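Local coordinates for Maltose/maltodextrin transport permease homologue (Bdellovibrio bacteriovorus HD100, PDB 6FFL), which binds maltotriose through this solute-binding domain, which is fused to the membrane subunit of a probable maltose/maltodextrin ABC transporter, at residues G113-L119 and M230-W236. Sequence-based numbering, arbitrary orientation.
With GLC (alpha-D-glucopyranose), chain B; GLC (alpha-D-glucopyranose), chain C.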
loop_
_atom_site.group_PDB
_atom_site.type_symbol
_atom_site.label_atom_id
_atom_site.label_comp_id
_atom_site.label_asym_id
_atom_site.label_seq_id
_atom_site.Cartn_x
_atom_site.Cartn_y
_atom_site.Cartn_z
ATOM N N GLY A 113 -7.242 -2.981 3.929
ATOM C CA GLY A 113 -6.688 -3.670 2.778
ATOM C C GLY A 113 -5.253 -3.230 2.579
ATOM O O GLY A 113 -4.378 -3.619 3.350
ATOM N N ASN A 114 -5.014 -2.416 1.559
ATOM C CA ASN A 114 -3.673 -1.950 1.217
ATOM C C ASN A 114 -2.758 -3.107 0.838
ATOM O O ASN A 114 -1.539 -3.008 0.965
ATOM C CB ASN A 114 -3.068 -1.132 2.371
ATOM C CG ASN A 114 -1.986 -0.194 1.896
ATOM O OD1 ASN A 114 -2.189 0.550 0.939
ATOM N ND2 ASN A 114 -0.823 -0.236 2.545
ATOM N N HIS A 115 -3.338 -4.209 0.375
ATOM C CA HIS A 115 -2.628 -5.462 0.179
ATOM C C HIS A 115 -2.361 -5.701 -1.303
ATOM O O HIS A 115 -3.193 -5.376 -2.159
ATOM C CB HIS A 115 -3.427 -6.631 0.760
ATOM C CG HIS A 115 -4.848 -6.704 0.280
ATOM N ND1 HIS A 115 -5.748 -5.665 0.438
ATOM C CD2 HIS A 115 -5.528 -7.696 -0.341
ATOM C CE1 HIS A 115 -6.919 -6.021 -0.062
ATOM N NE2 HIS A 115 -6.813 -7.250 -0.542
ATOM N N LEU A 116 -1.206 -6.295 -1.594
ATOM C CA LEU A 116 -0.839 -6.666 -2.952
ATOM C C LEU A 116 -1.416 -8.023 -3.331
ATOM O O LEU A 116 -1.636 -8.894 -2.485
ATOM C CB LEU A 116 0.675 -6.710 -3.100
ATOM C CG LEU A 116 1.364 -5.367 -2.925
ATOM C CD1 LEU A 116 2.882 -5.594 -2.901
ATOM C CD2 LEU A 116 0.974 -4.408 -4.034
ATOM N N MET A 117 -1.633 -8.205 -4.630
ATOM C CA MET A 117 -2.214 -9.443 -5.132
ATOM C C MET A 117 -1.804 -9.582 -6.588
ATOM O O MET A 117 -1.232 -8.665 -7.173
ATOM C CB MET A 117 -3.737 -9.428 -4.989
ATOM C CG MET A 117 -4.418 -8.483 -5.959
ATOM S SD MET A 117 -5.972 -7.804 -5.337
ATOM C CE MET A 117 -5.362 -6.605 -4.134
ATOM N N LEU A 118 -2.108 -10.741 -7.172
ATOM C CA LEU A 118 -1.973 -10.917 -8.612
ATOM C C LEU A 118 -3.256 -10.442 -9.280
ATOM O O LEU A 118 -4.356 -10.760 -8.819
ATOM C CB LEU A 118 -1.695 -12.386 -8.966
ATOM C CG LEU A 118 -1.324 -12.652 -10.432
ATOM C CD1 LEU A 118 0.116 -12.241 -10.675
ATOM C CD2 LEU A 118 -1.534 -14.129 -10.790
ATOM N N LEU A 119 -3.118 -9.632 -10.327
ATOM C CA LEU A 119 -4.240 -9.258 -11.173
ATOM C C LEU A 119 -3.952 -9.829 -12.543
ATOM O O LEU A 119 -2.793 -9.873 -12.966
ATOM C CB LEU A 119 -4.427 -7.727 -11.269
ATOM C CG LEU A 119 -4.711 -6.991 -9.953
ATOM C CD1 LEU A 119 -3.409 -6.605 -9.246
ATOM C CD2 LEU A 119 -5.565 -5.752 -10.238
ATOM N N MET A 230 -0.386 -10.185 -16.704
ATOM C CA MET A 230 -0.470 -10.255 -15.257
ATOM C C MET A 230 0.199 -9.037 -14.642
ATOM O O MET A 230 1.111 -8.448 -15.220
ATOM C CB MET A 230 0.187 -11.536 -14.721
ATOM C CG MET A 230 -0.612 -12.768 -15.059
ATOM S SD MET A 230 0.144 -14.315 -14.577
ATOM C CE MET A 230 1.446 -14.496 -15.805
ATOM N N LEU A 231 -0.282 -8.670 -13.461
ATOM C CA LEU A 231 0.205 -7.509 -12.727
ATOM C C LEU A 231 0.242 -7.869 -11.251
ATOM O O LEU A 231 -0.572 -8.667 -10.784
ATOM C CB LEU A 231 -0.716 -6.300 -12.979
ATOM C CG LEU A 231 -0.710 -5.130 -11.996
ATOM C CD1 LEU A 231 0.525 -4.286 -12.253
ATOM C CD2 LEU A 231 -1.954 -4.299 -12.166
ATOM N N ILE A 232 1.192 -7.298 -10.506
ATOM C CA ILE A 232 1.097 -7.314 -9.050
ATOM C C ILE A 232 0.839 -5.882 -8.604
ATOM O O ILE A 232 1.622 -4.976 -8.910
ATOM C CB ILE A 232 2.345 -7.910 -8.381
ATOM C CG1 ILE A 232 2.436 -9.401 -8.718
ATOM C CG2 ILE A 232 2.249 -7.739 -6.837
ATOM C CD1 ILE A 232 3.724 -10.073 -8.226
ATOM N N ASN A 233 -0.279 -5.671 -7.913
ATOM C CA ASN A 233 -0.650 -4.335 -7.471
ATOM C C ASN A 233 -1.637 -4.480 -6.322
ATOM O O ASN A 233 -2.069 -5.586 -5.980
ATOM C CB ASN A 233 -1.240 -3.511 -8.633
ATOM C CG ASN A 233 -1.031 -2.011 -8.470
ATOM O OD1 ASN A 233 -0.601 -1.537 -7.410
ATOM N ND2 ASN A 233 -1.317 -1.253 -9.530
ATOM N N GLY A 234 -1.986 -3.343 -5.714
ATOM C CA GLY A 234 -2.774 -3.341 -4.500
ATOM C C GLY A 234 -4.246 -3.018 -4.749
ATOM O O GLY A 234 -4.655 -2.657 -5.847
ATOM N N ASP A 235 -5.049 -3.160 -3.691
ATOM C CA ASP A 235 -6.486 -2.932 -3.851
ATOM C C ASP A 235 -6.812 -1.471 -4.169
ATOM O O ASP A 235 -7.900 -1.192 -4.686
ATOM C CB ASP A 235 -7.257 -3.434 -2.614
ATOM C CG ASP A 235 -6.990 -2.608 -1.339
ATOM O OD1 ASP A 235 -5.941 -1.934 -1.232
ATOM O OD2 ASP A 235 -7.856 -2.651 -0.435
ATOM N N TRP A 236 -5.875 -0.539 -3.934
ATOM C CA TRP A 236 -6.092 0.851 -4.333
ATOM C C TRP A 236 -6.241 1.005 -5.840
ATOM O O TRP A 236 -6.728 2.048 -6.295
ATOM C CB TRP A 236 -4.919 1.737 -3.878
ATOM C CG TRP A 236 -3.597 1.252 -4.437
ATOM C CD1 TRP A 236 -3.094 1.490 -5.686
ATOM C CD2 TRP A 236 -2.639 0.410 -3.771
ATOM N NE1 TRP A 236 -1.880 0.855 -5.836
ATOM C CE2 TRP A 236 -1.578 0.189 -4.677
ATOM C CE3 TRP A 236 -2.570 -0.164 -2.495
ATOM C CZ2 TRP A 236 -0.462 -0.589 -4.346
ATOM C CZ3 TRP A 236 -1.457 -0.947 -2.167
ATOM C CH2 TRP A 236 -0.425 -1.152 -3.091
HETATM C C1 GLC B . 0.964 1.874 -1.962
HETATM C C2 GLC B . 0.674 1.561 -0.500
HETATM C C3 GLC B . 1.759 2.069 0.437
HETATM C C4 GLC B . 3.101 1.550 -0.069
HETATM C C5 GLC B . 3.306 2.005 -1.512
HETATM C C6 GLC B . 4.648 1.511 -2.063
HETATM O O2 GLC B . -0.598 2.148 -0.168
HETATM O O3 GLC B . 1.501 1.560 1.757
HETATM O O4 GLC B . 4.148 2.088 0.724
HETATM O O5 GLC B . 2.272 1.435 -2.307
HETATM O O6 GLC B . 4.984 2.235 -3.266
HETATM C C1 GLC C . -1.340 5.321 -5.157
HETATM C C2 GLC C . -2.116 4.830 -3.930
HETATM C C3 GLC C . -1.172 4.427 -2.806
HETATM C C4 GLC C . -0.091 3.469 -3.307
HETATM C C5 GLC C . 0.610 4.055 -4.541
HETATM C C6 GLC C . 1.600 3.060 -5.143
HETATM O O1 GLC C . -0.706 6.565 -4.850
HETATM O O2 GLC C . -2.959 5.870 -3.426
HETATM O O3 GLC C . -1.949 3.841 -1.738
HETATM O O4 GLC C . 0.841 3.257 -2.227
HETATM O O5 GLC C . -0.344 4.365 -5.563
HETATM O O6 GLC C . 2.352 3.682 -6.194
#
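Leu116 to Leu119 pair antiparallel with Leu231 to Gly234 as central strands of a four-stranded mixed sheet in this periplasmic-binding-protein fold; Asn114, before one strand, and Trp236, after the other, carry the pair to the sugar. Two hydrogen-bonded pairs fix the register: Met117 with Asn233, and Leu119 with Leu231, where Leu119 N reaches Leu231 O at 2.8 Å and 175°.

On one face Leu116 CB lies against Ile232 CG2, while Leu118 CD1 fills the hollow between Ile232 CG1 and Met230 CB. On the other, Leu119 CD1 rests in the notch made by Leu231 CD2 (4.0 Å) and Asn233 CB (3.8 Å).

The bare CA of Gly234 makes the hollow that takes the Trp236 indole, lying 3.4 Å from its plane near the rim. The Leu116 methyl CD2 comes obliquely to Trp236 CH2 (3.7 Å). The indole's opposite face carries sugar: C4 of the chain C glucose sits over its centre, C1 of the chain B glucose nearer the rim. Trp236 NE1 is hydrogen-bonded to Tyr216 OH.

Asn114 N makes weak hydrogen bonds to both carboxylate oxygens of Asp235, and Met117, bent at chi3 (75°), brings CE over one face of the His115 ring. Asn114 grips the chain B glucose twice, chi1 (-157°) swinging its amide away from its own N: OD1 accepts from O2 at 2.5 Å, and ND2 donates to O3 at 3.0 Å.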